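Local coordinates for protein YghZ aldo-keto reductase (Escherichia coli, PDB 3N6Q) that probably reduces aldehydes and ketones with NADPH, as expected of an aldo-keto reductase built on a TIM barrel, at residues Arg201-Lys205 / Ser206-Asp210. Sequence-based numbering, arbitrary orientation. Where two conformers were deposited one is given.
Sequences RWVDK and SGLLD
Trp202 O takes the N-H of Ser206 at 2.8 Å, a helical i to i+4 bond, before the chain leaves its short helix at Gly207 and starts helix 208-214; in the same turn Gly207 N bonds to Asp204 O, from above the carbonyl plane, and Leu209 N reaches back to Val203 O at 3.3 Å. Gly207 makes the bend with a positive phi of 101°, where a side chain would jam against the preceding carbonyl. Ser206 ties the two helices together. Its OG sits between its own backbone N and carbonyl carbon (chi1 63°), which brings it back to Trp202 O, to which it donates at 2.8 Å, from the opposite face of that carbonyl to Ser206 N. The same hydroxyl accepts the N-H of Leu208 at 2.9 Å and 162°, closing an ST turn. With an alanine here the hydroxyl is gone, and the side-chain tie between the two helices would probably be lost, Leu208 N missing this acceptor and Trp202 O one donor. The side chains of Trp202, Val203, Leu208 and Leu209 add apolar packing. Leu208 CD2 comes obliquely to the Trp202 ring, 3.7 Å from CH2, while Val203 CG1 lies over the centre of one ring face. On its other branch, Val203 sets CG2 against Leu209 CG at 3.9 Å. Leu209 also runs alongside Asp204, its CD1 3.5 Å from OD1. Pro194 meets both Trp202 and Val203, and Thr175 of helix 172-183 touches Leu208, so this helix-to-helix junction packs against the loop after barrel strand 191-193. Asp204 O also accepts from a water that makes a weak bond to Asp210 N. Backbone N-H groups, the Ser206 hydroxyl and a water thus supply partners where the helical bonding is interrupted, while Val203, Leu208 and Leu209 are buried.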
loop_
_atom_site.group_PDB
_atom_site.type_symbol
_atom_site.label_atom_id
_atom_site.label_comp_id
_atom_site.label_asym_id
_atom_site.label_seq_id
_atom_site.Cartn_x
_atom_site.Cartn_y
_atom_site.Cartn_z
ATOM N N ARG B 201 33.913 -24.391 -4.626
ATOM C CA ARG B 201 33.906 -23.734 -3.328
ATOM C C ARG B 201 34.150 -22.249 -3.381
ATOM O O ARG B 201 34.559 -21.674 -2.401
ATOM C CB ARG B 201 34.871 -24.392 -2.332
ATOM C CG ARG B 201 34.610 -25.891 -2.325
ATOM C CD ARG B 201 35.042 -26.492 -1.089
ATOM N NE ARG B 201 35.267 -27.881 -1.350
ATOM C CZ ARG B 201 36.039 -28.620 -0.587
ATOM N NH1 ARG B 201 36.620 -28.039 0.475
ATOM N NH2 ARG B 201 36.196 -29.916 -0.881
ATOM N N TRP B 202 33.663 -21.609 -4.440
ATOM C CA TRP B 202 33.726 -20.164 -4.546
ATOM C C TRP B 202 33.109 -19.488 -3.334
ATOM O O TRP B 202 33.628 -18.481 -2.840
ATOM C CB TRP B 202 33.124 -19.647 -5.890
ATOM C CG TRP B 202 31.622 -19.384 -5.940
ATOM C CD1 TRP B 202 30.667 -20.184 -6.546
ATOM C CD2 TRP B 202 30.909 -18.212 -5.469
ATOM N NE1 TRP B 202 29.428 -19.601 -6.438
ATOM C CE2 TRP B 202 29.543 -18.398 -5.788
ATOM C CE3 TRP B 202 31.296 -17.029 -4.815
ATOM C CZ2 TRP B 202 28.548 -17.459 -5.449
ATOM C CZ3 TRP B 202 30.302 -16.078 -4.497
ATOM C CH2 TRP B 202 28.946 -16.303 -4.833
ATOM N N VAL B 203 32.011 -20.040 -2.805
ATOM C CA VAL B 203 31.351 -19.360 -1.702
ATOM C C VAL B 203 32.267 -19.303 -0.458
ATOM O O VAL B 203 32.227 -18.362 0.324
ATOM C CB VAL B 203 29.978 -19.972 -1.288
ATOM C CG1 VAL B 203 29.037 -20.147 -2.479
ATOM C CG2 VAL B 203 30.151 -21.193 -0.583
ATOM N N ASP B 204 33.053 -20.335 -0.288
ATOM C CA ASP B 204 34.001 -20.457 0.837
ATOM C C ASP B 204 35.154 -19.458 0.614
ATOM O O ASP B 204 35.378 -18.491 1.383
ATOM C CB ASP B 204 34.557 -21.918 0.878
ATOM C CG ASP B 204 33.500 -22.981 1.319
ATOM O OD1 ASP B 204 32.362 -22.584 1.620
ATOM O OD2 ASP B 204 33.804 -24.219 1.379
ATOM N N LYS B 205 35.820 -19.638 -0.509
ATOM C CA LYS B 205 37.000 -18.878 -0.841
ATOM C C LYS B 205 36.741 -17.387 -0.998
ATOM O O LYS B 205 37.618 -16.554 -0.707
ATOM C CB LYS B 205 37.594 -19.478 -2.123
ATOM C CG LYS B 205 38.304 -18.507 -3.051
ATOM C CD LYS B 205 38.811 -19.211 -4.319
ATOM C CE LYS B 205 39.935 -18.406 -4.995
ATOM N NZ LYS B 205 40.656 -19.198 -6.043
ATOM N N SER B 206 35.551 -17.015 -1.495
ATOM C CA SER B 206 35.289 -15.608 -1.739
ATOM C C SER B 206 35.062 -14.777 -0.508
ATOM O O SER B 206 35.119 -13.546 -0.580
ATOM C CB SER B 206 34.042 -15.418 -2.615
ATOM O OG SER B 206 32.911 -15.937 -1.913
ATOM N N GLY B 207 34.642 -15.402 0.564
ATOM C CA GLY B 207 34.128 -14.625 1.670
ATOM C C GLY B 207 32.609 -14.589 1.745
ATOM O O GLY B 207 32.043 -13.982 2.675
ATOM N N LEU B 208 31.919 -15.150 0.744
ATOM C CA LEU B 208 30.418 -15.182 0.843
ATOM C C LEU B 208 29.842 -15.756 2.152
ATOM O O LEU B 208 28.952 -15.156 2.822
ATOM C CB LEU B 208 29.767 -15.883 -0.365
ATOM C CG LEU B 208 28.251 -15.601 -0.365
ATOM C CD1 LEU B 208 27.894 -14.083 -0.559
ATOM C CD2 LEU B 208 27.563 -16.458 -1.412
ATOM N N LEU B 209 30.378 -16.882 2.582
ATOM C CA LEU B 209 29.834 -17.468 3.795
ATOM C C LEU B 209 30.022 -16.532 5.032
ATOM O O LEU B 209 29.135 -16.459 5.855
ATOM C CB LEU B 209 30.338 -18.921 4.030
ATOM C CG LEU B 209 29.686 -20.052 3.163
ATOM C CD1 LEU B 209 29.897 -21.433 3.750
ATOM C CD2 LEU B 209 28.170 -19.868 2.966
ATOM N N ASP B 210 31.063 -15.708 5.045
ATOM C CA ASP B 210 31.264 -14.713 6.134
ATOM C C ASP B 210 30.114 -13.671 5.995
ATOM O O ASP B 210 29.510 -13.278 6.976
ATOM C CB ASP B 210 32.613 -13.916 5.977
ATOM C CG ASP B 210 33.892 -14.791 6.103
ATOM O OD1 ASP B 210 33.859 -15.647 6.985
ATOM O OD2 ASP B 210 34.919 -14.605 5.318
HETATM O O HOH W 1 33.313 -17.230 3.083
#